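Local structure of glycine betaine, L-proline ABC transporter, glycine/betaine/L-proline-binding protein (ProX) (Borrelia burgdorferi, 3TMG) at residues G26-A31 and T68-V73; V209-R214 and Y226-F231. The protein binds glycine betaine and probably delivers it, as the substrate-binding component, to an ABC transporter for betaine and related quaternary amines. All blocks are in the same frame, centred on the assembly; numbering follows the deposited sequence.

Both contacts are buried and lie in the same lobe, their centres about 11 Å apart, and both rest on one antiparallel sheet in which strands 67-73 and 207-214 are neighbours: the backbone N of His210 probably hydrogen-bonds to Ser71 O, at 2.7 Å. Interaction 1 sits close to the centre of the chain, where the start of helix 26-41 meets strand 67-73, and its chemistry is mainly polar, a carboxylate and an indole that also line the betaine pocket, with a small apolar touch of Ala31 on Val69. Interaction 2 lies farther out, away from the ligand, and sets the end of helix 222-230 against strand 207-214 through methyls, two phenylalanines and one water.

Interaction 1: G26-A31 and T68-V73; sequences GGETAA and TVSSWV. With BET (trimethyl glycine), chain E.
The betaine pocket of this periplasmic-binding-protein fold draws two of its walls from this contact, Glu28 at the start of helix 26-41 and Trp72 on strand 67-73. The indole NE1 of Trp72 donates to Glu28 OE2 at 2.9 Å, with an almost linear N-H...O angle of 175°. The oxygen lies in the ring plane, whereas the N-H reaches it from well above the carboxylate plane, the two planes standing 77° apart. Tryptophan suits this place because the same ring offers an N-H at its edge and a broad aromatic face to the ligand: CA of trimethyl glycine lies 3.6 Å above that face, and its methyl C2 is 3.7 Å from Trp72 CZ3. A bend at chi2 (60°) folds the Glu28 chain, placing OE1 3.6 Å from ligand methyl C1, where its negative charge would favour the quaternary ammonium. A water donates to both Glu28 OE2 and Val69 O, so OE2 accepts two bonds that should restrain the carboxylate. Behind it, CG of Glu28 packs against Ser70 OG at 3.1 Å. Small Ala31 lets the helix lie close to the strand, Ala31 CB being 3.9 Å from Val69 CG2. Phe231 touches both Ala31 and Val69, Met56 of helix 53-61 touches Ser70, and strand 207-214 pairs alongside strand 67-73.

Interaction 2: V209-R214 and Y226-F231; sequences VHTLVR and YVFDHF
Val213 and Thr211 present methyl groups from strand 207-214 to Phe228, and here the contact is at its tightest. CG1 of Val213 lies 3.6 Å from Phe228 CB and at much the same distance from CG, at the root of the aromatic side chain. Thr211 crosses Phe228 at about a right angle, its CG2 3.7 Å from Phe228 CB and 3.3 Å from Phe228 O. With CG2 anti to the backbone N (chi1 -67° for OG1), threonine turns its methyl to the phenylalanine and keeps its hydroxyl for polar partners. Beta-branched residues suit an extended strand; Thr211 and Val213, two positions apart, both face the helix, while Leu212 between them turns away and packs on Tyr57 and Leu60 of helix 53-61. The motif is a helix laid on a sheet: after strand 207-214 and the short helix 217-220 the chain returns through helix 222-230, whose last turn covers the strand's face. Packing is looser where the helix ends. Phe231, the first residue to leave helical geometry, brings its ring edge no closer than 4.3 Å, from CD2 to Thr211 OG1. The main polar tie of that hydroxyl is a hydrogen bond with Asn94 ND2; a water also bridges here, lying 2.7 Å from Thr211 OG1 and close to the carbonyl oxygens of Phe228 and Phe231. Phe231 itself packs on Trp233 and meets Trp270 edge-to-face. On the partly exposed side of the helix, His230 turns back over Tyr226, its CE1 3.1 Å above the centre of the phenol ring, while ND1 of His230 donates to Tyr226 O at 2.8 Å.

Interaction 1: G26-A31 and T68-V73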
ATOM      1  N   GLY A  26       2.420   4.432  -3.653  1.00 17.15           N
ATOM      2  CA  GLY A  26       3.570   3.903  -4.393  1.00 16.65           C
ATOM      3  C   GLY A  26       3.677   2.386  -4.553  1.00 15.90           C
ATOM      4  O   GLY A  26       3.926   1.902  -5.662  1.00 15.44           O
ATOM      5  N   GLY A  27       3.550   1.607  -3.475  1.00 14.08           N
ATOM      6  CA  GLY A  27       3.768   0.182  -3.628  1.00 14.11           C
ATOM      7  C   GLY A  27       2.604  -0.459  -4.425  1.00 14.99           C
ATOM      8  O   GLY A  27       2.796  -1.341  -5.289  1.00 14.46           O
ATOM      9  N   GLU A  28       1.391  -0.037  -4.128  1.00 14.71           N
ATOM     10  CA  GLU A  28       0.223  -0.621  -4.792  1.00 15.25           C
ATOM     11  C   GLU A  28       0.132  -0.244  -6.275  1.00 14.35           C
ATOM     12  O   GLU A  28      -0.281  -1.047  -7.094  1.00 14.40           O
ATOM     13  CB  GLU A  28      -1.072  -0.209  -4.039  1.00 17.32           C
ATOM     14  CG  GLU A  28      -1.183  -1.059  -2.748  1.00 19.49           C
ATOM     15  CD  GLU A  28      -0.025  -0.926  -1.731  1.00 20.50           C
ATOM     16  OE1 GLU A  28       0.371   0.255  -1.404  1.00 23.66           O
ATOM     17  OE2 GLU A  28       0.451  -2.002  -1.168  1.00 17.55           O
ATOM     18  N   THR A  29       0.477   0.987  -6.609  1.00 13.87           N
ATOM     19  CA  THR A  29       0.617   1.383  -8.013  1.00 13.88           C
ATOM     20  C   THR A  29       1.751   0.564  -8.716  1.00 13.09           C
ATOM     21  O   THR A  29       1.559   0.130  -9.851  1.00 13.31           O
ATOM     22  CB  THR A  29       0.932   2.863  -8.097  1.00 14.43           C
ATOM     23  OG1 THR A  29      -0.124   3.607  -7.446  1.00 15.60           O
ATOM     24  CG2 THR A  29       1.107   3.340  -9.555  1.00 15.79           C
ATOM     25  N   ALA A  30       2.910   0.397  -8.080  1.00 12.32           N
ATOM     26  CA  ALA A  30       3.979  -0.504  -8.641  1.00 12.32           C
ATOM     27  C   ALA A  30       3.494  -1.912  -8.912  1.00 12.33           C
ATOM     28  O   ALA A  30       3.626  -2.440 -10.042  1.00 12.12           O
ATOM     29  CB  ALA A  30       5.216  -0.546  -7.756  1.00 12.40           C
ATOM     30  N   ALA A  31       2.925  -2.549  -7.892  1.00 11.47           N
ATOM     31  CA  ALA A  31       2.359  -3.916  -8.068  1.00 11.42           C
ATOM     32  C   ALA A  31       1.291  -4.024  -9.131  1.00 11.93           C
ATOM     33  O   ALA A  31       1.253  -5.000  -9.909  1.00 12.14           O
ATOM     34  CB  ALA A  31       1.794  -4.448  -6.746  1.00 11.09           C
ATOM     35  N   THR A  68      -7.898  -7.228  -6.553  1.00 14.76           N
ATOM     36  CA  THR A  68      -6.995  -6.184  -6.073  1.00 13.96           C
ATOM     37  C   THR A  68      -5.797  -6.880  -5.448  1.00 13.64           C
ATOM     38  O   THR A  68      -5.971  -7.954  -4.817  1.00 14.10           O
ATOM     39  CB  THR A  68      -7.673  -5.223  -5.063  1.00 13.72           C
ATOM     40  OG1 THR A  68      -6.698  -4.370  -4.491  1.00 13.23           O
ATOM     41  CG2 THR A  68      -8.358  -5.989  -3.891  1.00 14.19           C
ATOM     42  N   VAL A  69      -4.608  -6.293  -5.593  1.00 12.77           N
ATOM     43  CA  VAL A  69      -3.427  -6.793  -4.878  1.00 12.75           C
ATOM     44  C   VAL A  69      -3.039  -5.785  -3.766  1.00 12.44           C
ATOM     45  O   VAL A  69      -1.882  -5.740  -3.318  1.00 11.74           O
ATOM     46  CB  VAL A  69      -2.242  -7.118  -5.830  1.00 12.70           C
ATOM     47  CG1 VAL A  69      -2.641  -8.311  -6.685  1.00 13.27           C
ATOM     48  CG2 VAL A  69      -1.841  -5.928  -6.735  1.00 12.52           C
ATOM     49  N   SER A  70      -4.031  -4.990  -3.327  1.00 13.06           N
ATOM     50  CA  SER A  70      -3.756  -3.841  -2.440  1.00 13.66           C
ATOM     51  C   SER A  70      -4.371  -3.925  -1.036  1.00 13.58           C
ATOM     52  O   SER A  70      -4.431  -2.909  -0.361  1.00 13.97           O
ATOM     53  CB  SER A  70      -4.255  -2.539  -3.082  1.00 14.58           C
ATOM     54  OG  SER A  70      -3.531  -2.268  -4.279  1.00 17.40           O
ATOM     55  N   SER A  71      -4.789  -5.111  -0.582  1.00 13.00           N
ATOM     56  CA  SER A  71      -5.485  -5.195   0.719  1.00 13.25           C
ATOM     57  C   SER A  71      -4.530  -5.286   1.908  1.00 12.75           C
ATOM     58  O   SER A  71      -3.757  -6.252   2.008  1.00 12.37           O
ATOM     59  CB  SER A  71      -6.471  -6.380   0.722  1.00 13.47           C
ATOM     60  OG  SER A  71      -7.100  -6.586   1.986  1.00 14.24           O
ATOM     61  N   TRP A  72      -4.584  -4.297   2.802  1.00 12.45           N
ATOM     62  CA  TRP A  72      -3.646  -4.264   3.965  1.00 12.01           C
ATOM     63  C   TRP A  72      -4.368  -4.788   5.153  1.00 12.33           C
ATOM     64  O   TRP A  72      -5.246  -4.112   5.714  1.00 12.77           O
ATOM     65  CB  TRP A  72      -3.132  -2.852   4.235  1.00 11.80           C
ATOM     66  CG  TRP A  72      -1.947  -2.511   3.369  1.00 10.73           C
ATOM     67  CD1 TRP A  72      -1.874  -2.488   1.968  1.00 10.42           C
ATOM     68  CD2 TRP A  72      -0.653  -2.029   3.837  1.00 11.01           C
ATOM     69  NE1 TRP A  72      -0.598  -2.114   1.565  1.00 10.37           N
ATOM     70  CE2 TRP A  72       0.173  -1.833   2.656  1.00  9.95           C
ATOM     71  CE3 TRP A  72      -0.104  -1.772   5.114  1.00 10.75           C
ATOM     72  CZ2 TRP A  72       1.478  -1.365   2.750  1.00 10.31           C
ATOM     73  CZ3 TRP A  72       1.212  -1.322   5.189  1.00 10.59           C
ATOM     74  CH2 TRP A  72       1.979  -1.122   4.025  1.00 10.09           C
ATOM     75  N   VAL A  73      -4.011  -6.006   5.574  1.00 12.39           N
ATOM     76  CA  VAL A  73      -4.812  -6.704   6.604  1.00 13.05           C
ATOM     77  C   VAL A  73      -3.950  -7.454   7.599  1.00 13.33           C
ATOM     78  O   VAL A  73      -2.820  -7.834   7.239  1.00 12.82           O
ATOM     79  CB  VAL A  73      -5.771  -7.756   5.990  1.00 13.69           C
ATOM     80  CG1 VAL A  73      -6.998  -7.048   5.435  1.00 14.16           C
ATOM     81  CG2 VAL A  73      -5.046  -8.574   4.915  1.00 13.65           C
TER
HETATM   82  N   BET E 310      -0.904   2.150   2.771  1.00 21.24           N
HETATM   83  CA  BET E 310      -2.032   1.222   2.582  1.00 22.93           C
HETATM   84  C   BET E 310      -2.950   1.343   3.807  1.00 25.81           C
HETATM   85  O   BET E 310      -3.754   2.290   4.016  1.00 21.29           O
HETATM   86  OXT BET E 310      -2.822   0.452   4.621  1.00 31.67           O
HETATM   87  C1  BET E 310       0.106   1.997   1.710  1.00 21.38           C
HETATM   88  C2  BET E 310      -0.239   1.893   4.042  1.00 21.25           C
HETATM   89  C3  BET E 310      -1.408   3.538   2.777  1.00 18.99           C
HETATM   90  O   HOH W   1       0.338  -3.862  -3.267  1.00 20.72           O

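Interaction 2: V209-R214 and Y226-F231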
ATOM      1  N   VAL A 209       0.170  -7.773   2.849  1.00 10.46           N
ATOM      2  CA  VAL A 209      -0.754  -7.222   1.835  1.00 10.77           C
ATOM      3  C   VAL A 209      -1.335  -8.446   1.159  1.00 11.37           C
ATOM      4  O   VAL A 209      -0.567  -9.350   0.764  1.00 11.50           O
ATOM      5  CB  VAL A 209      -0.003  -6.347   0.811  1.00 10.16           C
ATOM      6  CG1 VAL A 209      -0.968  -5.614  -0.142  1.00 10.26           C
ATOM      7  CG2 VAL A 209       0.905  -5.325   1.543  1.00  9.48           C
ATOM      8  N   HIS A 210      -2.658  -8.478   1.032  1.00 11.87           N
ATOM      9  CA  HIS A 210      -3.311  -9.634   0.439  1.00 12.98           C
ATOM     10  C   HIS A 210      -3.881  -9.364  -0.910  1.00 13.01           C
ATOM     11  O   HIS A 210      -4.035  -8.205  -1.312  1.00 12.26           O
ATOM     12  CB  HIS A 210      -4.426 -10.178   1.371  1.00 14.31           C
ATOM     13  CG  HIS A 210      -3.894 -10.984   2.543  1.00 15.03           C
ATOM     14  ND1 HIS A 210      -4.509 -12.119   2.998  1.00 16.29           N
ATOM     15  CD2 HIS A 210      -2.826 -10.762   3.377  1.00 14.60           C
ATOM     16  CE1 HIS A 210      -3.838 -12.609   4.050  1.00 16.61           C
ATOM     17  NE2 HIS A 210      -2.785 -11.805   4.278  1.00 15.98           N
ATOM     18  N   THR A 211      -4.150 -10.457  -1.625  1.00 13.66           N
ATOM     19  CA  THR A 211      -4.739 -10.399  -2.948  1.00 14.21           C
ATOM     20  C   THR A 211      -6.183 -10.895  -2.759  1.00 15.07           C
ATOM     21  O   THR A 211      -6.413 -11.979  -2.210  1.00 15.53           O
ATOM     22  CB  THR A 211      -3.994 -11.348  -3.922  1.00 14.77           C
ATOM     23  OG1 THR A 211      -2.657 -10.851  -4.136  1.00 14.40           O
ATOM     24  CG2 THR A 211      -4.728 -11.389  -5.290  1.00 15.49           C
ATOM     25  N   LEU A 212      -7.146 -10.072  -3.152  1.00 15.12           N
ATOM     26  CA  LEU A 212      -8.544 -10.478  -3.098  1.00 15.97           C
ATOM     27  C   LEU A 212      -9.106 -10.514  -4.504  1.00 16.51           C
ATOM     28  O   LEU A 212      -8.767  -9.657  -5.334  1.00 16.33           O
ATOM     29  CB  LEU A 212      -9.377  -9.518  -2.253  1.00 16.16           C
ATOM     30  CG  LEU A 212      -8.738  -8.982  -0.976  1.00 16.06           C
ATOM     31  CD1 LEU A 212      -9.586  -7.866  -0.375  1.00 16.28           C
ATOM     32  CD2 LEU A 212      -8.467 -10.066   0.073  1.00 16.26           C
ATOM     33  N   VAL A 213     -10.000 -11.472  -4.776  1.00 17.59           N
ATOM     34  CA  VAL A 213     -10.626 -11.562  -6.101  1.00 18.31           C
ATOM     35  C   VAL A 213     -12.145 -11.672  -5.916  1.00 19.59           C
ATOM     36  O   VAL A 213     -12.638 -12.020  -4.850  1.00 19.12           O
ATOM     37  CB  VAL A 213     -10.089 -12.753  -6.949  1.00 18.89           C
ATOM     38  CG1 VAL A 213      -8.605 -12.623  -7.227  1.00 17.78           C
ATOM     39  CG2 VAL A 213     -10.389 -14.095  -6.277  1.00 19.67           C
ATOM     40  N   ARG A 214     -12.880 -11.329  -6.954  1.00 20.75           N
ATOM     41  CA  ARG A 214     -14.345 -11.389  -6.895  1.00 22.75           C
ATOM     42  C   ARG A 214     -14.820 -12.844  -6.771  1.00 24.65           C
ATOM     43  O   ARG A 214     -14.137 -13.740  -7.228  1.00 24.46           O
ATOM     44  CB  ARG A 214     -14.972 -10.725  -8.121  1.00 23.13           C
ATOM     45  CG  ARG A 214     -14.550 -11.279  -9.470  1.00 23.55           C
ATOM     46  CD  ARG A 214     -15.369 -10.663 -10.598  1.00 24.26           C
ATOM     47  NE  ARG A 214     -15.106 -11.309 -11.881  1.00 24.73           N
ATOM     48  CZ  ARG A 214     -15.714 -12.411 -12.328  1.00 26.25           C
ATOM     49  NH1 ARG A 214     -16.654 -13.010 -11.601  1.00 26.80           N
ATOM     50  NH2 ARG A 214     -15.394 -12.891 -13.537  1.00 26.90           N
ATOM     51  N   TYR A 226      -5.430 -17.746 -11.452  1.00 21.19           N
ATOM     52  CA  TYR A 226      -4.122 -18.332 -11.177  1.00 21.09           C
ATOM     53  C   TYR A 226      -3.070 -17.248 -10.956  1.00 19.58           C
ATOM     54  O   TYR A 226      -2.306 -17.335 -10.006  1.00 19.17           O
ATOM     55  CB  TYR A 226      -3.729 -19.270 -12.336  1.00 22.78           C
ATOM     56  CG  TYR A 226      -2.418 -20.009 -12.176  1.00 23.36           C
ATOM     57  CD1 TYR A 226      -1.196 -19.322 -12.246  1.00 22.66           C
ATOM     58  CD2 TYR A 226      -2.393 -21.416 -11.983  1.00 25.11           C
ATOM     59  CE1 TYR A 226       0.004 -19.992 -12.108  1.00 23.28           C
ATOM     60  CE2 TYR A 226      -1.198 -22.099 -11.865  1.00 25.49           C
ATOM     61  CZ  TYR A 226      -0.013 -21.389 -11.948  1.00 24.82           C
ATOM     62  OH  TYR A 226       1.172 -22.076 -11.795  1.00 25.95           O
ATOM     63  N   VAL A 227      -3.049 -16.204 -11.801  1.00 18.85           N
ATOM     64  CA  VAL A 227      -2.071 -15.133 -11.623  1.00 17.76           C
ATOM     65  C   VAL A 227      -2.301 -14.403 -10.283  1.00 16.80           C
ATOM     66  O   VAL A 227      -1.352 -14.188  -9.512  1.00 15.98           O
ATOM     67  CB  VAL A 227      -2.093 -14.137 -12.793  1.00 17.59           C
ATOM     68  CG1 VAL A 227      -1.121 -13.005 -12.551  1.00 16.79           C
ATOM     69  CG2 VAL A 227      -1.774 -14.868 -14.098  1.00 18.93           C
ATOM     70  N   PHE A 228      -3.547 -14.025  -9.993  1.00 17.00           N
ATOM     71  CA  PHE A 228      -3.838 -13.419  -8.693  1.00 16.57           C
ATOM     72  C   PHE A 228      -3.403 -14.335  -7.529  1.00 17.00           C
ATOM     73  O   PHE A 228      -2.877 -13.860  -6.492  1.00 16.12           O
ATOM     74  CB  PHE A 228      -5.334 -13.061  -8.557  1.00 17.15           C
ATOM     75  CG  PHE A 228      -5.763 -11.819  -9.346  1.00 17.34           C
ATOM     76  CD1 PHE A 228      -5.220 -10.563  -9.059  1.00 16.76           C
ATOM     77  CD2 PHE A 228      -6.733 -11.906 -10.334  1.00 18.29           C
ATOM     78  CE1 PHE A 228      -5.627  -9.419  -9.760  1.00 17.05           C
ATOM     79  CE2 PHE A 228      -7.141 -10.765 -11.055  1.00 18.65           C
ATOM     80  CZ  PHE A 228      -6.600  -9.517 -10.752  1.00 17.51           C
ATOM     81  N   ASP A 229      -3.612 -15.636  -7.708  1.00 18.19           N
ATOM     82  CA  ASP A 229      -3.324 -16.613  -6.647  1.00 19.15           C
ATOM     83  C   ASP A 229      -1.807 -16.833  -6.454  1.00 19.02           C
ATOM     84  O   ASP A 229      -1.370 -17.186  -5.354  1.00 20.56           O
ATOM     85  CB  ASP A 229      -4.040 -17.930  -6.997  1.00 20.39           C
ATOM     86  CG  ASP A 229      -4.152 -18.892  -5.816  1.00 21.28           C
ATOM     87  OD1 ASP A 229      -4.222 -18.488  -4.633  1.00 20.99           O
ATOM     88  OD2 ASP A 229      -4.165 -20.083  -6.094  1.00 22.70           O
ATOM     89  N   HIS A 230      -1.003 -16.589  -7.490  1.00 18.71           N
ATOM     90  CA  HIS A 230       0.433 -16.837  -7.446  1.00 18.23           C
ATOM     91  C   HIS A 230       1.300 -15.619  -7.309  1.00 16.81           C
ATOM     92  O   HIS A 230       2.477 -15.742  -7.002  1.00 16.87           O
ATOM     93  CB  HIS A 230       0.891 -17.676  -8.675  1.00 19.43           C
ATOM     94  CG  HIS A 230       0.409 -19.111  -8.641  1.00 21.10           C
ATOM     95  ND1 HIS A 230      -0.846 -19.462  -8.994  1.00 21.60           N
ATOM     96  CD2 HIS A 230       1.068 -20.297  -8.279  1.00 21.92           C
ATOM     97  CE1 HIS A 230      -0.976 -20.810  -8.862  1.00 23.43           C
ATOM     98  NE2 HIS A 230       0.194 -21.302  -8.425  1.00 23.40           N
ATOM     99  N   PHE A 231       0.750 -14.416  -7.498  1.00 16.14           N
ATOM    100  CA  PHE A 231       1.538 -13.189  -7.374  1.00 14.87           C
ATOM    101  C   PHE A 231       2.124 -13.069  -5.948  1.00 14.59           C
ATOM    102  O   PHE A 231       1.381 -13.064  -4.978  1.00 14.90           O
ATOM    103  CB  PHE A 231       0.657 -11.982  -7.675  1.00 14.21           C
ATOM    104  CG  PHE A 231       1.323 -10.658  -7.393  1.00 13.31           C
ATOM    105  CD1 PHE A 231       2.465 -10.295  -8.084  1.00 13.31           C
ATOM    106  CD2 PHE A 231       0.801  -9.789  -6.430  1.00 12.62           C
ATOM    107  CE1 PHE A 231       3.082  -9.064  -7.817  1.00 13.01           C
ATOM    108  CE2 PHE A 231       1.416  -8.545  -6.150  1.00 12.06           C
ATOM    109  CZ  PHE A 231       2.546  -8.193  -6.840  1.00 12.00           C
TER
HETATM  110  O   HOH W   2      -1.323 -13.142  -4.546  1.00 13.24           O